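Putative enoyl-CoA hydratase/isomerase (Mycobacterium abscessus, PDB 3RSI) probably acts as a hydro-lyase of lipid metabolism, as a member of the enoyl-CoA hydratase/isomerase (crotonase-like) family. Local coordinates at residues Leu12-Arg15 / Val20-Thr23; Leu22-Pro27 / Thr35-Gln40; Lys93-Ser98 / Cys118-Gln123; Gln123-Val128 / Asn214-Ile219. One frame throughout, in Å; residues are numbered along the deposited sequence.

In the fold
The four contacts form two pairs. Contacts 1 and 2 come first along the chain, with centres about 11 Å apart, and share strand 19-24. Contact 1 closes the hairpin with strand 11-16. Contact 2 joins the end of strand 19-24 to helix 35-50. Contacts 3 and 4 follow, with centres about 13 Å apart, and share Q123, on the chain between helix 116-121 and strand 126-130. Contacts 1 and 3 lie on opposite sides of the chain's centre, about 48 Å apart between centres. All four touch the second subunit. In contact 3, L95 packs on V38 of that neighbour, a residue of helix 35-50, so the two regions meet between subunits of the three-chain assembly.

Contact 1: residues Leu12-Arg15 / Val20-Thr23; sequences LVER and VILT
The carbonyl oxygen of E14 is met by two groups of the facing strand. The backbone N of I21 donates to E14 O at 2.8 Å, nearly straight (170° at the hydrogen) and in the carbonyl plane. The CA-H of V20 adds a weaker contact, with V20 CA 3.3 Å from E14 O. In return E14 N donates to I21 O at 3.0 Å. L12 and T23 form the other reciprocal pair. L12 N donates to T23 O at 2.8 Å, and T23 N donates to L12 O. The CA-H of L22 also points at L12 O.

These bonds make an antiparallel beta hairpin of strands 11-16 and 19-24. L12-T23 and E14-I21 are its hydrogen-bonded pairs. V13-L22, between them, and R15-V20, beyond E14-I21, are non-hydrogen-bonded pairs. The other edge of strand 19-24 bonds to strand 56-61.

V13, L22, R15 and V20 send their side chains to one face. There V13 CG2 and L22 CD2 lie side by side at 3.7 Å. V13 CG1 meets V20 CG2 at an oblique angle, 4.0 Å away. V13 CG1 is opposite the backbone N (chi1 176°), which places its two methyls on different partners. Helix 35-50 packs on this face through A44, W45, E47 and I48.

On the other face E14 runs alongside I21. Its extended chain brings OE2 to 3.8 Å from I21 CD1. E14 OE2 also has a weak, long ion pair with R198 of the second subunit, and I21 packs on that arginine.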
loop_
_atom_site.group_PDB
_atom_site.type_symbol
_atom_site.label_atom_id
_atom_site.label_comp_id
_atom_site.label_asym_id
_atom_site.label_seq_id
_atom_site.Cartn_x
_atom_site.Cartn_y
_atom_site.Cartn_z
ATOM N N LEU B 12 3.661 24.227 -21.925
ATOM C CA LEU B 12 4.476 25.366 -21.534
ATOM C C LEU B 12 5.623 24.918 -20.628
ATOM O O LEU B 12 5.438 24.106 -19.728
ATOM C CB LEU B 12 3.651 26.435 -20.833
ATOM C CG LEU B 12 2.460 26.990 -21.615
ATOM C CD1 LEU B 12 1.648 27.939 -20.730
ATOM C CD2 LEU B 12 2.927 27.680 -22.888
ATOM N N VAL B 13 6.813 25.435 -20.898
ATOM C CA VAL B 13 7.992 25.100 -20.123
ATOM C C VAL B 13 8.593 26.410 -19.611
ATOM O O VAL B 13 8.996 27.276 -20.402
ATOM C CB VAL B 13 9.013 24.304 -20.951
ATOM C CG1 VAL B 13 10.308 24.044 -20.128
ATOM C CG2 VAL B 13 8.397 22.995 -21.443
ATOM N N GLU B 14 8.612 26.550 -18.287
ATOM C CA GLU B 14 9.096 27.743 -17.622
ATOM C C GLU B 14 10.190 27.374 -16.612
ATOM O O GLU B 14 10.005 26.496 -15.767
ATOM C CB GLU B 14 7.920 28.438 -16.918
ATOM C CG GLU B 14 8.308 29.384 -15.766
ATOM C CD GLU B 14 7.126 29.900 -14.966
ATOM O OE1 GLU B 14 5.963 29.610 -15.343
ATOM O OE2 GLU B 14 7.376 30.608 -13.954
ATOM N N ARG B 15 11.331 28.053 -16.701
ATOM C CA ARG B 15 12.451 27.834 -15.772
ATOM C C ARG B 15 12.472 28.948 -14.726
ATOM O O ARG B 15 12.538 30.118 -15.091
ATOM C CB ARG B 15 13.755 27.811 -16.569
ATOM C CG ARG B 15 14.998 27.572 -15.767
ATOM C CD ARG B 15 15.203 26.123 -15.389
ATOM N NE ARG B 15 16.523 25.935 -14.787
ATOM C CZ ARG B 15 17.610 25.514 -15.428
ATOM N NH1 ARG B 15 17.577 25.208 -16.715
ATOM N NH2 ARG B 15 18.754 25.382 -14.767
ATOM N N VAL B 20 11.728 23.761 -12.760
ATOM C CA VAL B 20 11.038 23.888 -14.049
ATOM C C VAL B 20 9.571 23.606 -13.776
ATOM O O VAL B 20 9.254 22.671 -13.031
ATOM C CB VAL B 20 11.579 22.908 -15.159
ATOM C CG1 VAL B 20 11.841 21.539 -14.602
ATOM C CG2 VAL B 20 10.588 22.782 -16.323
ATOM N N ILE B 21 8.697 24.424 -14.365
ATOM C CA ILE B 21 7.262 24.249 -14.295
ATOM C C ILE B 21 6.740 23.929 -15.690
ATOM O O ILE B 21 6.969 24.690 -16.644
ATOM C CB ILE B 21 6.551 25.520 -13.788
ATOM C CG1 ILE B 21 7.100 25.929 -12.419
ATOM C CG2 ILE B 21 5.032 25.288 -13.698
ATOM C CD1 ILE B 21 6.851 27.376 -12.124
ATOM N N LEU B 22 6.047 22.800 -15.778
ATOM C CA LEU B 22 5.450 22.313 -16.997
ATOM C C LEU B 22 3.952 22.531 -16.894
ATOM O O LEU B 22 3.322 22.115 -15.910
ATOM C CB LEU B 22 5.734 20.820 -17.153
ATOM C CG LEU B 22 7.203 20.394 -17.211
ATOM C CD1 LEU B 22 7.294 18.880 -17.348
ATOM C CD2 LEU B 22 7.883 21.080 -18.377
ATOM N N THR B 23 3.375 23.174 -17.900
ATOM C CA THR B 23 1.960 23.455 -17.872
ATOM C C THR B 23 1.293 22.885 -19.110
ATOM O O THR B 23 1.563 23.356 -20.212
ATOM C CB THR B 23 1.673 24.954 -17.775
ATOM O OG1 THR B 23 2.288 25.469 -16.597
ATOM C CG2 THR B 23 0.160 25.206 -17.712
#

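Contact 2: residues Leu22-Pro27 / Thr35-Gln40; sequences LTMNRP and TNMVSQ
M37 reaches from the helix across to the end of the strand and touches two side chains with two different atoms. Its sulfur lies on M24: M37 SD is 3.8 Å from M24 CG and 3.9 Å from M24 CB. Its terminal methyl lies on R26: M37 CE is 3.6 Å from R26 CD and 3.8 Å from R26 CG. The two methionines cross at about a right angle. R26 and M37 cross at a slant.

The torsions of M37 explain this reach. CG is opposite the backbone N (chi1 -166°) and the chain stays extended to SD. The bend at chi3 (-62°) then turns CE to the arginine. M24 bends at the same torsion and carries its own methyl away from the helix segment. M24 also packs on L11, L59 and Y66, and on F41 farther along the same helix.

The contact joins the first two elements of a beta-alpha-beta unit: strand 19-24, helix 35-50 and strand 56-61. It sits where the strand ends and the helix begins. The two strands of the unit run parallel as neighbours in one sheet. Another flank of the helix, at V38 and S39, packs on I91 and T90 of the second subunit.

No hydrogen bond crosses between the two segments. The arginine offers M37 only its aliphatic CG and CD, while R26 NH1 donates to A32 O and R26 N to N31 OD1. The contact therefore rests on van der Waals packing of a thioether with methylenes, and the polar end of R26 is fixed by the loop before the helix.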
loop_
_atom_site.group_PDB
_atom_site.type_symbol
_atom_site.label_atom_id
_atom_site.label_comp_id
_atom_site.label_asym_id
_atom_site.label_seq_id
_atom_site.Cartn_x
_atom_site.Cartn_y
_atom_site.Cartn_z
ATOM N N LEU B 22 6.047 22.800 -15.778
ATOM C CA LEU B 22 5.450 22.313 -16.997
ATOM C C LEU B 22 3.952 22.531 -16.894
ATOM O O LEU B 22 3.322 22.115 -15.910
ATOM C CB LEU B 22 5.734 20.820 -17.153
ATOM C CG LEU B 22 7.203 20.394 -17.211
ATOM C CD1 LEU B 22 7.294 18.880 -17.348
ATOM C CD2 LEU B 22 7.883 21.080 -18.377
ATOM N N THR B 23 3.375 23.174 -17.900
ATOM C CA THR B 23 1.960 23.455 -17.872
ATOM C C THR B 23 1.293 22.885 -19.110
ATOM O O THR B 23 1.563 23.356 -20.212
ATOM C CB THR B 23 1.673 24.954 -17.775
ATOM O OG1 THR B 23 2.288 25.469 -16.597
ATOM C CG2 THR B 23 0.160 25.206 -17.712
ATOM N N MET B 24 0.438 21.880 -18.904
ATOM C CA MET B 24 -0.360 21.305 -19.965
ATOM C C MET B 24 -1.366 22.376 -20.389
ATOM O O MET B 24 -2.099 22.899 -19.556
ATOM C CB MET B 24 -1.071 20.052 -19.467
ATOM C CG MET B 24 -0.134 18.939 -19.089
ATOM S SD MET B 24 -0.927 17.545 -18.282
ATOM C CE MET B 24 -1.123 18.234 -16.613
ATOM N N ASN B 25 -1.353 22.722 -21.672
ATOM C CA ASN B 25 -2.018 23.929 -22.180
ATOM C C ASN B 25 -2.864 23.698 -23.436
ATOM O O ASN B 25 -2.443 24.006 -24.545
ATOM C CB ASN B 25 -0.950 24.977 -22.481
ATOM C CG ASN B 25 -1.540 26.311 -22.896
ATOM O OD1 ASN B 25 -2.608 26.707 -22.426
ATOM N ND2 ASN B 25 -0.859 26.994 -23.793
ATOM N N ARG B 26 -4.035 23.108 -23.259
ATOM C CA ARG B 26 -5.037 23.025 -24.334
ATOM C C ARG B 26 -6.410 23.285 -23.733
ATOM O O ARG B 26 -7.198 22.353 -23.516
ATOM C CB ARG B 26 -5.037 21.652 -25.009
ATOM C CG ARG B 26 -3.745 21.244 -25.654
ATOM C CD ARG B 26 -3.879 19.834 -26.192
ATOM N NE ARG B 26 -4.757 19.764 -27.377
ATOM C CZ ARG B 26 -5.569 18.744 -27.663
ATOM N NH1 ARG B 26 -5.678 17.696 -26.847
ATOM N NH2 ARG B 26 -6.294 18.769 -28.775
ATOM N N PRO B 27 -6.711 24.555 -23.466
ATOM C CA PRO B 27 -7.924 24.891 -22.720
ATOM C C PRO B 27 -9.223 24.401 -23.372
ATOM O O PRO B 27 -10.133 23.976 -22.679
ATOM C CB PRO B 27 -7.887 26.419 -22.658
ATOM C CG PRO B 27 -6.499 26.796 -22.842
ATOM C CD PRO B 27 -5.833 25.717 -23.651
ATOM N N THR B 35 -0.821 13.954 -29.264
ATOM C CA THR B 35 0.450 13.417 -29.746
ATOM C C THR B 35 1.519 14.493 -29.623
ATOM O O THR B 35 2.627 14.229 -29.179
ATOM C CB THR B 35 0.340 12.963 -31.203
ATOM O OG1 THR B 35 -0.117 14.065 -31.994
ATOM C CG2 THR B 35 -0.645 11.804 -31.333
ATOM N N ASN B 36 1.155 15.716 -29.986
ATOM C CA ASN B 36 2.015 16.882 -29.861
ATOM C C ASN B 36 2.543 17.144 -28.450
ATOM O O ASN B 36 3.744 17.338 -28.251
ATOM C CB ASN B 36 1.231 18.119 -30.293
ATOM C CG ASN B 36 2.046 19.075 -31.073
ATOM O OD1 ASN B 36 3.185 19.370 -30.709
ATOM N ND2 ASN B 36 1.468 19.593 -32.171
ATOM N N MET B 37 1.621 17.205 -27.496
ATOM C CA MET B 37 1.947 17.397 -26.091
ATOM C C MET B 37 2.850 16.265 -25.612
ATOM O O MET B 37 3.790 16.495 -24.864
ATOM C CB MET B 37 0.672 17.454 -25.229
ATOM C CG MET B 37 0.937 17.999 -23.829
ATOM S SD MET B 37 -0.421 17.872 -22.695
ATOM C CE MET B 37 -1.616 18.908 -23.565
ATOM N N VAL B 38 2.561 15.042 -26.034
ATOM C CA VAL B 38 3.366 13.909 -25.591
ATOM C C VAL B 38 4.791 14.003 -26.140
ATOM O O VAL B 38 5.742 13.764 -25.399
ATOM C CB VAL B 38 2.713 12.543 -25.909
ATOM C CG1 VAL B 38 3.676 11.397 -25.570
ATOM C CG2 VAL B 38 1.406 12.372 -25.134
ATOM N N SER B 39 4.956 14.382 -27.411
ATOM C CA SER B 39 6.309 14.675 -27.946
ATOM C C SER B 39 7.019 15.774 -27.152
ATOM O O SER B 39 8.220 15.672 -26.862
ATOM C CB SER B 39 6.261 15.085 -29.419
ATOM O OG SER B 39 5.681 14.035 -30.172
ATOM N N GLN B 40 6.273 16.823 -26.799
ATOM C CA GLN B 40 6.847 17.924 -26.037
ATOM C C GLN B 40 7.208 17.461 -24.618
ATOM O O GLN B 40 8.212 17.911 -24.066
ATOM C CB GLN B 40 5.889 19.122 -26.016
ATOM C CG GLN B 40 5.761 19.821 -27.394
ATOM C CD GLN B 40 4.659 20.869 -27.447
ATOM O OE1 GLN B 40 3.938 21.085 -26.467
ATOM N NE2 GLN B 40 4.515 21.531 -28.610
#

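Contact 3: residues Lys93-Ser98 / Cys118-Gln123; sequences KGLLLS and CEMLQQ
The side-chain amide of Q123 donates to the carbonyl of L96, with Q123 NE2 2.8 Å from L96 O. The bond is bent (146° at the hydrogen), and the donor is tilted from the carbonyl plane. Beside this bond the aliphatic parts meet: L96 CB is 3.7 Å from Q123 CB, and L96 CD1 also lies on that carbon. Q123 is bent at chi2 (-82°), which turns its amide back to L96 O.

M120 makes the second group of contacts. Its CG is 3.4 Å from L95 O, and its CE is 3.3 Å from G94 O. L95 CD2 touches M120 SD, with the side chains crossing at about a right angle.

L96 has positive phi and ends helix 88-94 in a Schellman motif. This turns its side chain to Q123 and on to L105 of strand 105-109. The second subunit packs here too: its F41 meets M120, its V38 meets L95 and its W45 meets L96.

Carbonyls at the helix end find donors beyond the helix. L96 O accepts from Q123 and also from R153 NH2, while G94 O accepts from W45 NE1 of the second subunit. These two carbonyls thus have donors even where methionine and leucine side chains pack around them.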
loop_
_atom_site.group_PDB
_atom_site.type_symbol
_atom_site.label_atom_id
_atom_site.label_comp_id
_atom_site.label_asym_id
_atom_site.label_seq_id
_atom_site.Cartn_x
_atom_site.Cartn_y
_atom_site.Cartn_z
ATOM N N LYS B 93 -10.120 -23.385 -5.342
ATOM C CA LYS B 93 -11.014 -22.573 -6.150
ATOM C C LYS B 93 -12.134 -21.934 -5.322
ATOM O O LYS B 93 -12.390 -20.766 -5.482
ATOM C CB LYS B 93 -11.623 -23.398 -7.297
ATOM C CG LYS B 93 -12.728 -22.701 -8.053
ATOM C CD LYS B 93 -13.096 -23.446 -9.326
ATOM C CE LYS B 93 -12.111 -23.130 -10.461
ATOM N NZ LYS B 93 -12.312 -24.049 -11.601
ATOM N N GLY B 94 -12.818 -22.703 -4.482
ATOM C CA GLY B 94 -13.922 -22.168 -3.681
ATOM C C GLY B 94 -13.526 -20.990 -2.791
ATOM O O GLY B 94 -14.240 -19.980 -2.706
ATOM N N LEU B 95 -12.381 -21.142 -2.128
ATOM C CA LEU B 95 -11.804 -20.116 -1.262
ATOM C C LEU B 95 -11.160 -18.969 -2.014
ATOM O O LEU B 95 -10.658 -18.028 -1.386
ATOM C CB LEU B 95 -10.743 -20.738 -0.331
ATOM C CG LEU B 95 -11.227 -21.780 0.681
ATOM C CD1 LEU B 95 -10.070 -22.307 1.528
ATOM C CD2 LEU B 95 -12.302 -21.188 1.582
ATOM N N LEU B 96 -11.170 -19.031 -3.347
ATOM C CA LEU B 96 -10.401 -18.096 -4.194
ATOM C C LEU B 96 -8.931 -17.990 -3.756
ATOM O O LEU B 96 -8.298 -16.908 -3.827
ATOM C CB LEU B 96 -11.079 -16.719 -4.205
ATOM C CG LEU B 96 -12.469 -16.701 -4.853
ATOM C CD1 LEU B 96 -13.053 -15.313 -4.790
ATOM C CD2 LEU B 96 -12.407 -17.208 -6.305
ATOM N N LEU B 97 -8.392 -19.115 -3.289
ATOM C CA LEU B 97 -7.012 -19.187 -2.881
ATOM C C LEU B 97 -6.128 -19.453 -4.111
ATOM O O LEU B 97 -5.141 -18.772 -4.340
ATOM C CB LEU B 97 -6.841 -20.280 -1.836
ATOM C CG LEU B 97 -5.499 -20.345 -1.109
ATOM C CD1 LEU B 97 -5.051 -18.955 -0.710
ATOM C CD2 LEU B 97 -5.590 -21.285 0.113
ATOM N N SER B 98 -6.481 -20.462 -4.885
ATOM C CA SER B 98 -5.778 -20.757 -6.125
ATOM C C SER B 98 -6.536 -20.289 -7.355
ATOM O O SER B 98 -6.126 -20.575 -8.468
ATOM C CB SER B 98 -5.544 -22.261 -6.242
ATOM O OG SER B 98 -6.778 -22.949 -6.372
ATOM N N CYS B 118 -12.933 -13.091 6.006
ATOM C CA CYS B 118 -12.025 -11.979 5.826
ATOM C C CYS B 118 -10.862 -12.419 4.954
ATOM O O CYS B 118 -10.284 -11.607 4.232
ATOM C CB CYS B 118 -11.552 -11.455 7.180
ATOM S SG CYS B 118 -10.607 -9.912 7.139
ATOM N N GLU B 119 -10.525 -13.713 4.993
ATOM C CA GLU B 119 -9.555 -14.252 4.045
ATOM C C GLU B 119 -10.064 -14.125 2.599
ATOM O O GLU B 119 -9.345 -13.606 1.714
ATOM C CB GLU B 119 -9.194 -15.699 4.358
ATOM C CG GLU B 119 -8.523 -15.879 5.717
ATOM C CD GLU B 119 -7.208 -16.599 5.612
ATOM O OE1 GLU B 119 -6.311 -16.100 4.880
ATOM O OE2 GLU B 119 -7.074 -17.657 6.236
ATOM N N MET B 120 -11.301 -14.554 2.365
ATOM C CA MET B 120 -11.889 -14.460 1.029
ATOM C C MET B 120 -12.138 -13.010 0.550
ATOM O O MET B 120 -12.121 -12.725 -0.659
ATOM C CB MET B 120 -13.184 -15.269 0.941
ATOM C CG MET B 120 -12.951 -16.758 0.811
ATOM S SD MET B 120 -14.487 -17.729 0.749
ATOM C CE MET B 120 -15.060 -17.321 -0.899
ATOM N N LEU B 121 -12.350 -12.104 1.490
ATOM C CA LEU B 121 -12.562 -10.696 1.168
ATOM C C LEU B 121 -11.405 -10.107 0.348
ATOM O O LEU B 121 -11.624 -9.226 -0.483
ATOM C CB LEU B 121 -12.748 -9.904 2.446
ATOM C CG LEU B 121 -13.127 -8.434 2.324
ATOM C CD1 LEU B 121 -14.558 -8.224 1.881
ATOM C CD2 LEU B 121 -12.870 -7.747 3.668
ATOM N N GLN B 122 -10.191 -10.608 0.584
ATOM C CA GLN B 122 -9.010 -10.125 -0.108
ATOM C C GLN B 122 -9.002 -10.471 -1.603
ATOM O O GLN B 122 -8.276 -9.846 -2.357
ATOM C CB GLN B 122 -7.737 -10.598 0.596
ATOM C CG GLN B 122 -7.544 -9.923 1.958
ATOM C CD GLN B 122 -6.675 -10.735 2.890
ATOM O OE1 GLN B 122 -5.453 -10.726 2.765
ATOM N NE2 GLN B 122 -7.302 -11.451 3.829
ATOM N N GLN B 123 -9.858 -11.404 -2.023
ATOM C CA GLN B 123 -10.038 -11.754 -3.425
ATOM C C GLN B 123 -11.336 -11.161 -4.010
ATOM O O GLN B 123 -11.689 -11.425 -5.165
ATOM C CB GLN B 123 -9.988 -13.273 -3.612
ATOM C CG GLN B 123 -8.566 -13.858 -3.522
ATOM C CD GLN B 123 -7.811 -13.712 -4.832
ATOM O OE1 GLN B 123 -7.363 -12.638 -5.165
ATOM N NE2 GLN B 123 -7.719 -14.786 -5.604
#

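Contact 4: residues Gln123-Val128 / Asn214-Ile219; sequences QTDIRV and NAKEAI
The salt bridge between D125 and K216 carries this buried contact. K216 NZ donates to D125 OD2 at 2.7 Å and meets the syn lone pair, on the side of the other oxygen. D125 OD1 is farther from K216 NZ, at 3.3 Å. The side chains cross at about a right angle. K216 has CG opposite its backbone N (chi1 -179°), and its extended chain carries NZ from the helix to the carboxylate. K216 CE also lies 3.3 Å from D125 OD1.

Hydrogen bonds complete the shell of the ammonium group. A water accepts from K216 NZ at 2.7 Å and donates to Q123 O at 2.7 Å, tying the lysine to the backbone before the strand. K216 NZ also donates to K103 O and weakly to L101 O. On the other partner, D125 OD2 also accepts from L105 N. These surroundings would be expected to favour the charged forms of both residues. The second subunit adds T161, whose OG1 bonds to D125 O.

Within 123-128, R127 NH2 donates to T124 O at 2.8 Å, in the plane of the guanidinium group, and braces the turn into the strand.

D125 leads into strand 126-130, the middle strand of a parallel sheet between 105-109 and 186-188. Helix 209-222 brings K216 to its start, with helix 227-242 against N214, E217 and A218.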
loop_
_atom_site.group_PDB
_atom_site.type_symbol
_atom_site.label_atom_id
_atom_site.label_comp_id
_atom_site.label_asym_id
_atom_site.label_seq_id
_atom_site.Cartn_x
_atom_site.Cartn_y
_atom_site.Cartn_z
ATOM N N GLN B 123 -9.858 -11.404 -2.023
ATOM C CA GLN B 123 -10.038 -11.754 -3.425
ATOM C C GLN B 123 -11.336 -11.161 -4.010
ATOM O O GLN B 123 -11.689 -11.425 -5.165
ATOM C CB GLN B 123 -9.988 -13.273 -3.612
ATOM C CG GLN B 123 -8.566 -13.858 -3.522
ATOM C CD GLN B 123 -7.811 -13.712 -4.832
ATOM O OE1 GLN B 123 -7.363 -12.638 -5.165
ATOM N NE2 GLN B 123 -7.719 -14.786 -5.604
ATOM N N THR B 124 -12.045 -10.369 -3.217
ATOM C CA THR B 124 -13.045 -9.481 -3.768
ATOM C C THR B 124 -12.353 -8.204 -4.252
ATOM O O THR B 124 -11.292 -7.826 -3.753
ATOM C CB THR B 124 -14.168 -9.129 -2.742
ATOM O OG1 THR B 124 -13.660 -8.285 -1.700
ATOM C CG2 THR B 124 -14.791 -10.395 -2.172
ATOM N N ASP B 125 -12.981 -7.531 -5.200
ATOM C CA ASP B 125 -12.386 -6.355 -5.860
ATOM C C ASP B 125 -12.779 -5.032 -5.242
ATOM O O ASP B 125 -11.928 -4.156 -5.017
ATOM C CB ASP B 125 -12.803 -6.369 -7.325
ATOM C CG ASP B 125 -12.344 -7.630 -8.013
ATOM O OD1 ASP B 125 -11.152 -7.957 -7.863
ATOM O OD2 ASP B 125 -13.154 -8.304 -8.653
ATOM N N ILE B 126 -14.078 -4.887 -5.036
ATOM C CA ILE B 126 -14.722 -3.651 -4.604
ATOM C C ILE B 126 -15.510 -4.004 -3.351
ATOM O O ILE B 126 -16.164 -5.048 -3.296
ATOM C CB ILE B 126 -15.671 -3.104 -5.710
ATOM C CG1 ILE B 126 -14.876 -2.811 -6.993
ATOM C CG2 ILE B 126 -16.425 -1.859 -5.235
ATOM C CD1 ILE B 126 -15.748 -2.659 -8.261
ATOM N N ARG B 127 -15.426 -3.162 -2.331
ATOM C CA ARG B 127 -15.856 -3.584 -0.995
ATOM C C ARG B 127 -16.642 -2.495 -0.310
ATOM O O ARG B 127 -16.134 -1.391 -0.113
ATOM C CB ARG B 127 -14.632 -3.952 -0.153
ATOM C CG ARG B 127 -13.826 -5.107 -0.725
ATOM C CD ARG B 127 -12.438 -5.239 -0.125
ATOM N NE ARG B 127 -11.572 -6.099 -0.953
ATOM C CZ ARG B 127 -10.254 -6.222 -0.819
ATOM N NH1 ARG B 127 -9.615 -5.556 0.128
ATOM N NH2 ARG B 127 -9.570 -7.003 -1.647
ATOM N N VAL B 128 -17.875 -2.828 0.057
ATOM C CA VAL B 128 -18.769 -1.919 0.751
ATOM C C VAL B 128 -19.021 -2.466 2.157
ATOM O O VAL B 128 -19.464 -3.618 2.321
ATOM C CB VAL B 128 -20.135 -1.809 0.037
ATOM C CG1 VAL B 128 -21.042 -0.804 0.787
ATOM C CG2 VAL B 128 -19.941 -1.405 -1.428
ATOM N N ASN B 214 -10.216 -7.859 -18.930
ATOM C CA ASN B 214 -8.777 -7.707 -19.156
ATOM C C ASN B 214 -8.140 -6.731 -18.188
ATOM O O ASN B 214 -6.984 -6.917 -17.801
ATOM C CB ASN B 214 -8.442 -7.336 -20.609
ATOM C CG ASN B 214 -8.637 -8.508 -21.562
ATOM O OD1 ASN B 214 -9.420 -9.405 -21.281
ATOM N ND2 ASN B 214 -7.932 -8.497 -22.692
ATOM N N ALA B 215 -8.879 -5.700 -17.788
ATOM C CA ALA B 215 -8.358 -4.764 -16.782
ATOM C C ALA B 215 -8.133 -5.461 -15.429
ATOM O O ALA B 215 -7.067 -5.334 -14.820
ATOM C CB ALA B 215 -9.281 -3.548 -16.636
ATOM N N LYS B 216 -9.123 -6.202 -14.961
ATOM C CA LYS B 216 -8.939 -6.977 -13.729
ATOM C C LYS B 216 -7.781 -7.963 -13.850
ATOM O O LYS B 216 -6.968 -8.066 -12.951
ATOM C CB LYS B 216 -10.208 -7.721 -13.320
ATOM C CG LYS B 216 -10.015 -8.537 -12.002
ATOM C CD LYS B 216 -11.318 -9.218 -11.477
ATOM C CE LYS B 216 -10.983 -10.111 -10.293
ATOM N NZ LYS B 216 -12.172 -10.650 -9.570
ATOM N N GLU B 217 -7.687 -8.662 -14.966
ATOM C CA GLU B 217 -6.641 -9.652 -15.137
ATOM C C GLU B 217 -5.274 -8.993 -15.197
ATOM O O GLU B 217 -4.309 -9.538 -14.642
ATOM C CB GLU B 217 -6.880 -10.502 -16.392
ATOM C CG GLU B 217 -5.819 -11.588 -16.570
ATOM C CD GLU B 217 -6.131 -12.536 -17.687
ATOM O OE1 GLU B 217 -7.194 -12.407 -18.322
ATOM O OE2 GLU B 217 -5.290 -13.415 -17.933
ATOM N N ALA B 218 -5.185 -7.806 -15.819
ATOM C CA ALA B 218 -3.892 -7.090 -15.898
ATOM C C ALA B 218 -3.464 -6.582 -14.513
ATOM O O ALA B 218 -2.297 -6.692 -14.123
ATOM C CB ALA B 218 -3.944 -5.929 -16.946
ATOM N N ILE B 219 -4.431 -6.049 -13.770
ATOM C CA ILE B 219 -4.196 -5.591 -12.404
ATOM C C ILE B 219 -3.698 -6.746 -11.535
ATOM O O ILE B 219 -2.682 -6.608 -10.866
ATOM C CB ILE B 219 -5.472 -4.983 -11.777
ATOM C CG1 ILE B 219 -5.818 -3.649 -12.449
ATOM C CG2 ILE B 219 -5.288 -4.743 -10.319
ATOM C CD1 ILE B 219 -7.279 -3.215 -12.217
HETATM O O HOH W 1 -11.407 -12.436 -7.669
#